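Local coordinates for extracellular solute-binding protein, family 1 (Bifidobacterium longum subsp. infantis, PDB 6FTH) that probably binds human milk oligosaccharides outside the cell and delivers them to an ABC transporter, at residues Ser142-Ser147 and Asp422-Asn427; Gln153-Asn158 and Pro315-Pro320; Thr160-Asp163 and Gln168-Thr171; Trp298-Ser303 and Leu429-Pro434. One frame throughout, in Å; residues are numbered along the deposited sequence.

Interaction 1: residues Ser142-Ser147 and Asp422-Asn427; sequences SSRGKS and DVDGDN
Ser147 OG sits 2.6 Å from the oxygen of water 2, and that water donates onward to Asp426 OD1 at 2.9 Å, so one molecule links the 3-10 turn at 146-147 to the first turns of helix 423-432. This turn follows strand 140-143, which pairs with strand 336-337 in what is probably one of the crossings between the two lobes of a solute-binding protein, consistent with a hinge strand. With OG beside its own backbone N and anti to the carbonyl carbon (chi1 -75°), Ser147 sends its hydroxyl to the water while CB lies 3.9 Å from Gly425 O. The backbones come close here, with a buried glycine on the helix side.

Asp422 caps the start of that helix. Gly425 N donates to Asp422 OD1 at 3.1 Å in a nearly straight bond (173°), reaching the oxygen from above the carboxylate plane, while Asp422 OD2 is held by Tyr148 OH.

A second water spans the other end of the contact. Asp424 is gripped at both oxygens, OD1 by Trp298 NE1 and OD2 by water 1, and Arg144 is fixed through NE by Ala334 O. Water 1 lies in the plane of the guanidinium, at its edge, accepting from Arg144 NH1 at 3.1 Å and donating to Asp424 OD2 at 2.9 Å. The direct gap from Arg144 NH1 to Asp424 OD2 is 4.4 Å, with the oxygen well out of the guanidinium plane.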
loop_
_atom_site.group_PDB
_atom_site.type_symbol
_atom_site.label_atom_id
_atom_site.label_comp_id
_atom_site.label_asym_id
_atom_site.label_seq_id
_atom_site.Cartn_x
_atom_site.Cartn_y
_atom_site.Cartn_z
ATOM N N SER A 142 -3.134 5.150 11.706
ATOM C CA SER A 142 -2.104 6.184 11.637
ATOM C C SER A 142 -2.231 6.947 10.325
ATOM O O SER A 142 -2.854 6.468 9.371
ATOM C CB SER A 142 -0.699 5.561 11.675
ATOM O OG SER A 142 -0.546 4.618 10.605
ATOM N N SER A 143 -1.611 8.137 10.282
ATOM C CA SER A 143 -1.454 8.906 9.049
ATOM C C SER A 143 -0.043 9.456 8.970
ATOM O O SER A 143 0.377 10.201 9.858
ATOM C CB SER A 143 -2.437 10.078 8.991
ATOM O OG SER A 143 -1.994 11.064 8.067
ATOM N N ARG A 144 0.676 9.127 7.899
ATOM C CA ARG A 144 1.977 9.732 7.642
ATOM C C ARG A 144 1.884 11.026 6.853
ATOM O O ARG A 144 2.915 11.574 6.438
ATOM C CB ARG A 144 2.967 8.748 6.990
ATOM C CG ARG A 144 2.482 8.015 5.762
ATOM C CD ARG A 144 3.632 7.227 5.105
ATOM N NE ARG A 144 3.119 6.257 4.155
ATOM C CZ ARG A 144 3.869 5.375 3.510
ATOM N NH1 ARG A 144 5.185 5.382 3.664
ATOM N NH2 ARG A 144 3.299 4.485 2.702
ATOM N N GLY A 145 0.673 11.534 6.637
ATOM C CA GLY A 145 0.519 12.915 6.226
ATOM C C GLY A 145 0.252 13.095 4.749
ATOM O O GLY A 145 0.309 12.170 3.939
ATOM N N LYS A 146 0.022 14.360 4.412
ATOM C CA LYS A 146 -0.533 14.706 3.102
ATOM C C LYS A 146 0.416 14.441 1.934
ATOM O O LYS A 146 -0.042 14.355 0.796
ATOM C CB LYS A 146 -1.008 16.150 3.113
ATOM C CG LYS A 146 0.101 17.186 3.310
ATOM C CD LYS A 146 -0.454 18.616 3.402
ATOM C CE LYS A 146 0.618 19.676 3.504
ATOM N NZ LYS A 146 1.355 19.697 4.776
ATOM N N SER A 147 1.723 14.314 2.149
ATOM C CA SER A 147 2.557 13.930 1.014
ATOM C C SER A 147 2.283 12.525 0.531
ATOM O O SER A 147 2.725 12.167 -0.571
ATOM C CB SER A 147 4.047 14.049 1.340
ATOM O OG SER A 147 4.433 15.416 1.351
ATOM N N ASP A 422 11.938 14.885 4.223
ATOM C CA ASP A 422 11.377 13.534 4.155
ATOM C C ASP A 422 11.458 13.177 2.688
ATOM O O ASP A 422 10.538 13.431 1.902
ATOM C CB ASP A 422 9.941 13.463 4.652
ATOM C CG ASP A 422 9.320 12.121 4.402
ATOM O OD1 ASP A 422 10.034 11.183 3.976
ATOM O OD2 ASP A 422 8.102 11.976 4.679
ATOM N N VAL A 423 12.601 12.631 2.294
ATOM C CA VAL A 423 12.890 12.437 0.874
ATOM C C VAL A 423 11.928 11.426 0.250
ATOM O O VAL A 423 11.529 11.567 -0.921
ATOM C CB VAL A 423 14.364 12.017 0.730
ATOM C CG1 VAL A 423 14.691 11.570 -0.660
ATOM C CG2 VAL A 423 15.271 13.189 1.144
ATOM N N ASP A 424 11.556 10.391 1.005
ATOM C CA ASP A 424 10.599 9.423 0.469
ATOM C C ASP A 424 9.258 10.098 0.177
ATOM O O ASP A 424 8.676 9.902 -0.895
ATOM C CB ASP A 424 10.445 8.234 1.416
ATOM C CG ASP A 424 9.703 7.058 0.760
ATOM O OD1 ASP A 424 9.984 6.781 -0.431
ATOM O OD2 ASP A 424 8.849 6.427 1.424
ATOM N N GLY A 425 8.760 10.911 1.108
ATOM C CA GLY A 425 7.521 11.632 0.858
ATOM C C GLY A 425 7.619 12.600 -0.310
ATOM O O GLY A 425 6.701 12.703 -1.134
ATOM N N ASP A 426 8.738 13.332 -0.403
ATOM C CA ASP A 426 8.934 14.249 -1.522
ATOM C C ASP A 426 8.915 13.478 -2.838
ATOM O O ASP A 426 8.307 13.926 -3.825
ATOM C CB ASP A 426 10.281 14.969 -1.392
ATOM C CG ASP A 426 10.358 15.909 -0.203
ATOM O OD1 ASP A 426 9.328 16.260 0.437
ATOM O OD2 ASP A 426 11.521 16.315 0.069
ATOM N N ASN A 427 9.595 12.327 -2.870
ATOM C CA ASN A 427 9.657 11.510 -4.072
ATOM C C ASN A 427 8.274 11.009 -4.456
ATOM O O ASN A 427 7.897 11.061 -5.627
ATOM C CB ASN A 427 10.589 10.330 -3.850
ATOM C CG ASN A 427 12.073 10.735 -3.825
ATOM O OD1 ASN A 427 12.454 11.803 -4.286
ATOM N ND2 ASN A 427 12.888 9.857 -3.317
HETATM O O HOH W 1 7.542 3.985 2.117
HETATM O O HOH W 2 6.975 15.167 1.792
#

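Interaction 2: residues Gln153-Asn158 and Pro315-Pro320; sequences QHMFIN and PVPSAP
Met155 reaches from strand 154-158 to Val316 and Pro317 with a fully extended side chain. From CB the chain leaves the strand toward the loop, CG lying anti to the backbone N (chi1 -177°), and CB and CG serve as the stalk that carries the sulfur across. SD is the first atom to make close contact. It lies 3.7 Å from Pro317 CD and 3.9 Å from Val316 CG2, so the sulfur touches two neighbouring residues of the loop at once. CE, at the tip, adds a second touch on the same ring carbon, 3.8 Å from Pro317 CD.

The two partners are met differently. The end of Met155, SD and CE together, meets Pro317 at CD, whereas Val316 runs across the methionine at about a right angle and offers a single methyl. All three residues are buried, and the packing is purely apolar. Leu176 of helix 173-185 and Val294 and Phe296 of the neighbouring strand 292-297 also touch the Met155 side chain.

Backbone bonding between Met155 and Ile314 ends the pairing with strand 311-313 just before the loop departs. This packing of a strand residue against loop and helix is consistent with an alpha/beta lobe of a type 2 periplasmic-binding fold.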
loop_
_atom_site.group_PDB
_atom_site.type_symbol
_atom_site.label_atom_id
_atom_site.label_comp_id
_atom_site.label_asym_id
_atom_site.label_seq_id
_atom_site.Cartn_x
_atom_site.Cartn_y
_atom_site.Cartn_z
ATOM N N GLN A 153 1.150 3.391 -6.503
ATOM C CA GLN A 153 1.321 2.701 -7.769
ATOM C C GLN A 153 1.629 3.710 -8.875
ATOM O O GLN A 153 0.938 4.727 -8.996
ATOM C CB GLN A 153 0.016 1.984 -8.118
ATOM C CG GLN A 153 -0.587 1.202 -6.988
ATOM C CD GLN A 153 0.355 0.173 -6.426
ATOM O OE1 GLN A 153 1.084 -0.489 -7.165
ATOM N NE2 GLN A 153 0.328 0.015 -5.111
ATOM N N HIS A 154 2.660 3.429 -9.687
ATOM C CA HIS A 154 3.055 4.313 -10.780
ATOM C C HIS A 154 3.624 3.507 -11.934
ATOM O O HIS A 154 4.099 2.387 -11.753
ATOM C CB HIS A 154 4.115 5.342 -10.341
ATOM C CG HIS A 154 3.781 5.946 -9.039
ATOM N ND1 HIS A 154 4.068 5.323 -7.846
ATOM C CD2 HIS A 154 3.055 7.046 -8.726
ATOM C CE1 HIS A 154 3.571 6.033 -6.852
ATOM N NE2 HIS A 154 2.941 7.074 -7.358
ATOM N N MET A 155 3.590 4.103 -13.130
ATOM C CA MET A 155 4.172 3.526 -14.333
ATOM C C MET A 155 5.292 4.454 -14.780
ATOM O O MET A 155 5.049 5.630 -15.059
ATOM C CB MET A 155 3.107 3.415 -15.425
ATOM C CG MET A 155 3.586 2.771 -16.702
ATOM S SD MET A 155 2.218 2.662 -17.874
ATOM C CE MET A 155 2.958 1.716 -19.215
ATOM N N PHE A 156 6.510 3.927 -14.851
ATOM C CA PHE A 156 7.685 4.702 -15.236
ATOM C C PHE A 156 8.138 4.348 -16.646
ATOM O O PHE A 156 8.021 3.201 -17.092
ATOM C CB PHE A 156 8.833 4.442 -14.258
ATOM C CG PHE A 156 8.505 4.806 -12.839
ATOM C CD1 PHE A 156 8.113 6.089 -12.520
ATOM C CD2 PHE A 156 8.566 3.860 -11.828
ATOM C CE1 PHE A 156 7.804 6.437 -11.198
ATOM C CE2 PHE A 156 8.257 4.199 -10.515
ATOM C CZ PHE A 156 7.854 5.488 -10.207
ATOM N N ILE A 157 8.693 5.342 -17.342
ATOM C CA ILE A 157 9.313 5.115 -18.643
ATOM C C ILE A 157 10.650 5.841 -18.694
ATOM O O ILE A 157 10.843 6.875 -18.044
ATOM C CB ILE A 157 8.389 5.526 -19.800
ATOM C CG1 ILE A 157 8.878 4.980 -21.144
ATOM C CG2 ILE A 157 8.212 7.012 -19.866
ATOM C CD1 ILE A 157 7.756 4.895 -22.138
ATOM N N ASN A 158 11.581 5.276 -19.466
ATOM C CA ASN A 158 12.896 5.879 -19.683
ATOM C C ASN A 158 12.731 6.981 -20.720
ATOM O O ASN A 158 12.671 6.726 -21.928
ATOM C CB ASN A 158 13.933 4.844 -20.101
ATOM C CG ASN A 158 15.315 5.431 -20.059
ATOM O OD1 ASN A 158 15.504 6.565 -20.514
ATOM N ND2 ASN A 158 16.240 4.734 -19.437
ATOM N N PRO A 315 1.187 9.028 -17.307
ATOM C CA PRO A 315 -0.191 8.534 -17.299
ATOM C C PRO A 315 -0.258 7.204 -18.043
ATOM O O PRO A 315 0.491 6.962 -18.999
ATOM C CB PRO A 315 -0.949 9.623 -18.054
ATOM C CG PRO A 315 -0.069 10.883 -17.897
ATOM C CD PRO A 315 1.301 10.359 -17.941
ATOM N N VAL A 316 -1.168 6.333 -17.629
ATOM C CA VAL A 316 -1.202 5.017 -18.276
ATOM C C VAL A 316 -1.753 5.160 -19.692
ATOM O O VAL A 316 -2.710 5.914 -19.905
ATOM C CB VAL A 316 -2.030 4.023 -17.455
ATOM C CG1 VAL A 316 -3.557 4.299 -17.544
ATOM C CG2 VAL A 316 -1.712 2.567 -17.873
ATOM N N PRO A 317 -1.186 4.485 -20.689
ATOM C CA PRO A 317 -1.790 4.512 -22.028
ATOM C C PRO A 317 -3.185 3.897 -22.046
ATOM O O PRO A 317 -3.468 2.926 -21.331
ATOM C CB PRO A 317 -0.801 3.693 -22.873
ATOM C CG PRO A 317 0.526 3.900 -22.165
ATOM C CD PRO A 317 0.136 3.823 -20.692
ATOM N N SER A 318 -4.060 4.468 -22.896
ATOM C CA SER A 318 -5.439 4.017 -23.021
ATOM C C SER A 318 -5.525 2.726 -23.828
ATOM O O SER A 318 -4.848 2.564 -24.843
ATOM C CB SER A 318 -6.283 5.085 -23.726
ATOM O OG SER A 318 -6.257 6.331 -23.064
ATOM N N ALA A 319 -6.403 1.829 -23.399
ATOM C CA ALA A 319 -6.697 0.630 -24.159
ATOM C C ALA A 319 -7.598 0.986 -25.342
ATOM O O ALA A 319 -8.313 1.989 -25.312
ATOM C CB ALA A 319 -7.425 -0.356 -23.263
ATOM N N PRO A 320 -7.608 0.162 -26.381
ATOM C CA PRO A 320 -8.512 0.407 -27.513
ATOM C C PRO A 320 -9.960 0.560 -27.058
ATOM O O PRO A 320 -10.464 -0.217 -26.242
ATOM C CB PRO A 320 -8.332 -0.848 -28.379
ATOM C CG PRO A 320 -7.063 -1.464 -27.949
ATOM C CD PRO A 320 -6.822 -1.071 -26.530
#

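Interaction 3: residues Thr160-Asp163 and Gln168-Thr171; sequences TWLD and QVPT
Leu162 touches the loop with both of its methyls. CD1 meets the side chain and backbone of Val169, lying 3.8 Å from CG2 and 4.1 Å from CA, while CD2 faces the carbonyl of the residue before, 4.1 Å from Gln168 O. The Leu162 and Val169 side chains cross obliquely, and between them it is CD1 that meets CG2. Val169 has CG1 anti to its backbone N (chi1 167°), which turns CG2 back toward the helix. On the helix, the bond from CA to CB of Leu162 points toward the loop, and the branch at CG divides the two methyls between consecutive residues.

Leu162 is buried from other directions too: Val179 and Phe183 of helix 173-185 and Ile157 of strand 154-158 all touch it. In this alpha/beta lobe the short helix 159-165 follows the strand directly, and the loop joins it to the longer helix 173-185; the contact packs that loop back on the short helix it has just left. Pro170 continues the apolar line, resting on Ile157 and Leu176, and Val169 also touches Ile314.

Further out, polar bonds set the two segments in place. At the loop end, Thr171 N donates to Glu175 OE1 in the next helix, and the Thr171 backbone bonds with Ser318. At the N-terminus of helix 159-165, Asn158 OD1 accepts from Trp161 N as the N-cap. The indole of Trp161 meets the Phe183 ring edge-to-face, and Asp163 OD1 forms a salt bridge with Lys159 NZ.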
loop_
_atom_site.group_PDB
_atom_site.type_symbol
_atom_site.label_atom_id
_atom_site.label_comp_id
_atom_site.label_asym_id
_atom_site.label_seq_id
_atom_site.Cartn_x
_atom_site.Cartn_y
_atom_site.Cartn_z
ATOM N N THR A 160 14.891 9.398 -21.274
ATOM C CA THR A 160 16.133 9.566 -22.026
ATOM C C THR A 160 16.104 8.714 -23.286
ATOM O O THR A 160 16.493 9.166 -24.366
ATOM C CB THR A 160 17.320 9.183 -21.149
ATOM O OG1 THR A 160 17.393 10.093 -20.046
ATOM C CG2 THR A 160 18.641 9.223 -21.940
ATOM N N TRP A 161 15.601 7.488 -23.173
ATOM C CA TRP A 161 15.478 6.627 -24.348
ATOM C C TRP A 161 14.463 7.177 -25.344
ATOM O O TRP A 161 14.707 7.178 -26.559
ATOM C CB TRP A 161 15.073 5.229 -23.917
ATOM C CG TRP A 161 16.084 4.413 -23.184
ATOM C CD1 TRP A 161 17.346 4.792 -22.775
ATOM C CD2 TRP A 161 15.943 3.043 -22.802
ATOM N NE1 TRP A 161 17.966 3.745 -22.159
ATOM C CE2 TRP A 161 17.138 2.656 -22.157
ATOM C CE3 TRP A 161 14.915 2.108 -22.933
ATOM C CZ2 TRP A 161 17.333 1.381 -21.645
ATOM C CZ3 TRP A 161 15.102 0.836 -22.433
ATOM C CH2 TRP A 161 16.305 0.478 -21.792
ATOM N N LEU A 162 13.294 7.621 -24.865
ATOM C CA LEU A 162 12.322 8.207 -25.771
ATOM C C LEU A 162 12.951 9.357 -26.542
ATOM O O LEU A 162 12.783 9.469 -27.760
ATOM C CB LEU A 162 11.112 8.735 -25.002
ATOM C CG LEU A 162 10.222 7.675 -24.314
ATOM C CD1 LEU A 162 9.165 8.415 -23.506
ATOM C CD2 LEU A 162 9.577 6.720 -25.282
ATOM N N ASP A 163 13.682 10.217 -25.833
ATOM C CA ASP A 163 14.262 11.410 -26.442
ATOM C C ASP A 163 15.313 11.043 -27.482
ATOM O O ASP A 163 15.333 11.605 -28.586
ATOM C CB ASP A 163 14.900 12.277 -25.359
ATOM C CG ASP A 163 13.873 13.030 -24.511
ATOM O OD1 ASP A 163 12.681 13.040 -24.854
ATOM O OD2 ASP A 163 14.298 13.620 -23.496
ATOM N N GLN A 168 7.562 10.043 -28.767
ATOM C CA GLN A 168 6.742 10.709 -27.770
ATOM C C GLN A 168 6.315 9.711 -26.700
ATOM O O GLN A 168 6.321 8.499 -26.908
ATOM C CB GLN A 168 5.510 11.311 -28.432
ATOM C CG GLN A 168 5.853 12.437 -29.407
ATOM C CD GLN A 168 4.624 13.121 -29.968
ATOM O OE1 GLN A 168 3.501 12.863 -29.535
ATOM N NE2 GLN A 168 4.831 13.995 -30.941
ATOM N N VAL A 169 5.938 10.242 -25.546
ATOM C CA VAL A 169 5.345 9.390 -24.504
ATOM C C VAL A 169 4.107 8.706 -25.077
ATOM O O VAL A 169 3.244 9.381 -25.674
ATOM C CB VAL A 169 4.990 10.237 -23.274
ATOM C CG1 VAL A 169 4.099 9.440 -22.323
ATOM C CG2 VAL A 169 6.253 10.660 -22.578
ATOM N N PRO A 170 3.959 7.390 -24.936
ATOM C CA PRO A 170 2.810 6.707 -25.549
ATOM C C PRO A 170 1.527 6.948 -24.773
ATOM O O PRO A 170 1.527 6.963 -23.540
ATOM C CB PRO A 170 3.217 5.228 -25.484
ATOM C CG PRO A 170 4.128 5.166 -24.292
ATOM C CD PRO A 170 4.905 6.435 -24.333
ATOM N N THR A 171 0.423 7.105 -25.514
ATOM C CA THR A 171 -0.882 7.363 -24.904
ATOM C C THR A 171 -1.943 6.324 -25.246
ATOM O O THR A 171 -3.076 6.468 -24.790
ATOM C CB THR A 171 -1.425 8.740 -25.277
ATOM O OG1 THR A 171 -1.790 8.769 -26.664
ATOM C CG2 THR A 171 -0.409 9.835 -24.957
#

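Interaction 4: residues Trp298-Ser303 and Leu429-Pro434; sequences WSQDAS and LEANKP
The flat carboxamide of Gln300 meets Ala431 at its oxygen end, with OE1 4.0 Å from the Ala431 CB methyl and the methyl somewhat out of the amide plane. At the nitrogen end, NE2 makes a weak hydrogen bond to Tyr311 O. The bend at chi2 (97°) brings the amide round to the helix. The bond from CA to CB of Trp298 points away from 429-434, and its indole packs against Leu428; the residue touches through its carbonyl, Trp298 O lying 3.9 Å from Ala431 CB.

Between the two oxygens passes the backbone of Ser299, whose CA lies 4.5 Å from the same methyl. Ser299 is the N-cap of helix 300-304; its OG accepts from Ala302 N at 3.1 Å, an almost straight bond at 165°. That cap holds the first turn of helix 300-304, next to the Trp298 carbonyl.

On the helix side, Glu430 points its carboxylate elsewhere. Glu430 OE2 takes Lys433 NZ on its syn side at 2.7 Å, a salt bridge within the segment.

What remains across the gap is one buried methyl against two carbonyl oxygens and an alpha carbon: within this pair of segments the methyl is held by van der Waals contact alone, with no directional bond.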
loop_
_atom_site.group_PDB
_atom_site.type_symbol
_atom_site.label_atom_id
_atom_site.label_comp_id
_atom_site.label_asym_id
_atom_site.label_seq_id
_atom_site.Cartn_x
_atom_site.Cartn_y
_atom_site.Cartn_z
ATOM N N TRP A 298 7.102 2.556 -7.095
ATOM C CA TRP A 298 6.770 3.533 -6.057
ATOM C C TRP A 298 7.304 4.920 -6.376
ATOM O O TRP A 298 6.558 5.903 -6.315
ATOM C CB TRP A 298 7.394 3.043 -4.740
ATOM C CG TRP A 298 7.342 3.978 -3.580
ATOM C CD1 TRP A 298 8.342 4.816 -3.159
ATOM C CD2 TRP A 298 6.264 4.152 -2.664
ATOM N NE1 TRP A 298 7.940 5.511 -2.036
ATOM C CE2 TRP A 298 6.665 5.120 -1.717
ATOM C CE3 TRP A 298 4.992 3.590 -2.553
ATOM C CZ2 TRP A 298 5.857 5.511 -0.655
ATOM C CZ3 TRP A 298 4.184 3.996 -1.493
ATOM C CH2 TRP A 298 4.616 4.947 -0.575
ATOM N N SER A 299 8.594 5.021 -6.711
ATOM C CA SER A 299 9.222 6.292 -7.075
ATOM C C SER A 299 10.425 5.987 -7.958
ATOM O O SER A 299 10.953 4.874 -7.933
ATOM C CB SER A 299 9.674 7.075 -5.841
ATOM O OG SER A 299 10.795 6.440 -5.266
ATOM N N GLN A 300 10.848 6.983 -8.741
ATOM C CA GLN A 300 12.023 6.764 -9.584
ATOM C C GLN A 300 13.234 6.400 -8.746
ATOM O O GLN A 300 14.004 5.511 -9.119
ATOM C CB GLN A 300 12.296 7.947 -10.492
ATOM C CG GLN A 300 11.152 8.287 -11.407
ATOM C CD GLN A 300 10.308 9.405 -10.846
ATOM O OE1 GLN A 300 9.655 9.251 -9.812
ATOM N NE2 GLN A 300 10.320 10.557 -11.518
ATOM N N ASP A 301 13.406 7.035 -7.586
ATOM C CA ASP A 301 14.557 6.693 -6.758
ATOM C C ASP A 301 14.499 5.246 -6.297
ATOM O O ASP A 301 15.498 4.523 -6.355
ATOM C CB ASP A 301 14.665 7.623 -5.550
ATOM C CG ASP A 301 15.938 7.368 -4.756
ATOM O OD1 ASP A 301 17.010 7.883 -5.158
ATOM O OD2 ASP A 301 15.879 6.612 -3.769
ATOM N N ALA A 302 13.342 4.801 -5.795
ATOM C CA ALA A 302 13.250 3.447 -5.274
ATOM C C ALA A 302 13.431 2.418 -6.382
ATOM O O ALA A 302 14.028 1.361 -6.162
ATOM C CB ALA A 302 11.900 3.229 -4.590
ATOM N N SER A 303 12.896 2.699 -7.576
ATOM C CA SER A 303 12.969 1.742 -8.680
ATOM C C SER A 303 14.343 1.724 -9.353
ATOM O O SER A 303 14.804 0.663 -9.796
ATOM C CB SER A 303 11.906 2.072 -9.725
ATOM O OG SER A 303 10.640 1.586 -9.297
ATOM N N LEU A 429 5.288 12.351 -3.619
ATOM C CA LEU A 429 4.522 13.509 -4.065
ATOM C C LEU A 429 4.811 13.824 -5.531
ATOM O O LEU A 429 3.889 14.030 -6.339
ATOM C CB LEU A 429 4.916 14.713 -3.204
ATOM C CG LEU A 429 3.948 15.582 -2.400
ATOM C CD1 LEU A 429 4.526 17.011 -2.321
ATOM C CD2 LEU A 429 2.519 15.597 -2.895
ATOM N N GLU A 430 6.095 13.842 -5.898
ATOM C CA GLU A 430 6.480 14.138 -7.270
ATOM C C GLU A 430 5.995 13.049 -8.220
ATOM O O GLU A 430 5.484 13.345 -9.312
ATOM C CB GLU A 430 8.000 14.295 -7.354
ATOM C CG GLU A 430 8.479 15.586 -6.746
ATOM C CD GLU A 430 7.981 16.797 -7.504
ATOM O OE1 GLU A 430 8.061 16.796 -8.753
ATOM O OE2 GLU A 430 7.496 17.746 -6.852
ATOM N N ALA A 431 6.139 11.792 -7.823
ATOM C CA ALA A 431 5.688 10.692 -8.667
ATOM C C ALA A 431 4.182 10.720 -8.887
ATOM O O ALA A 431 3.707 10.167 -9.884
ATOM C CB ALA A 431 6.078 9.350 -8.061
ATOM N N ASN A 432 3.428 11.331 -7.980
ATOM C CA ASN A 432 1.972 11.357 -8.139
ATOM C C ASN A 432 1.469 12.525 -8.974
ATOM O O ASN A 432 0.318 12.486 -9.422
ATOM C CB ASN A 432 1.295 11.303 -6.767
ATOM C CG ASN A 432 1.229 9.878 -6.250
ATOM O OD1 ASN A 432 1.129 8.934 -7.046
ATOM N ND2 ASN A 432 1.314 9.693 -4.925
ATOM N N LYS A 433 2.280 13.543 -9.228
ATOM C CA LYS A 433 1.785 14.687 -9.987
ATOM C C LYS A 433 1.243 14.300 -11.356
ATOM O O LYS A 433 0.191 14.843 -11.744
ATOM C CB LYS A 433 2.862 15.779 -10.084
ATOM C CG LYS A 433 3.077 16.499 -8.779
ATOM C CD LYS A 433 4.241 17.478 -8.888
ATOM C CE LYS A 433 4.488 18.218 -7.573
ATOM N NZ LYS A 433 5.505 19.304 -7.742
ATOM N N PRO A 434 1.874 13.409 -12.126
ATOM C CA PRO A 434 1.359 13.112 -13.471
ATOM C C PRO A 434 0.022 12.371 -13.472
ATOM O O PRO A 434 -0.571 12.240 -14.551
ATOM C CB PRO A 434 2.474 12.255 -14.101
ATOM C CG PRO A 434 3.701 12.613 -13.347
ATOM C CD PRO A 434 3.209 12.828 -11.931
#

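In the fold
Along the chain, interaction 1 opens first and encloses interaction 2, which in turn encloses interaction 3; interaction 4 crosses both 1 and 2. Helix 423-432 serves interactions 1 and 4, whose centres lie about 12 Å apart. Interaction 4 abuts interaction 2, centres about 13 Å apart, through His154, which reaches Asn432. Interaction 3 follows directly from strand 154-158 and sits about 11 Å from interaction 2, centre to centre, joined by the backbone of Thr171 and Ser318. The row ends about 29 Å from interaction 1, again between centres. It thus runs from the probable hinge strands, over one helix, into the sheet and outer helices of a single lobe, consistent with a two-lobed binding protein.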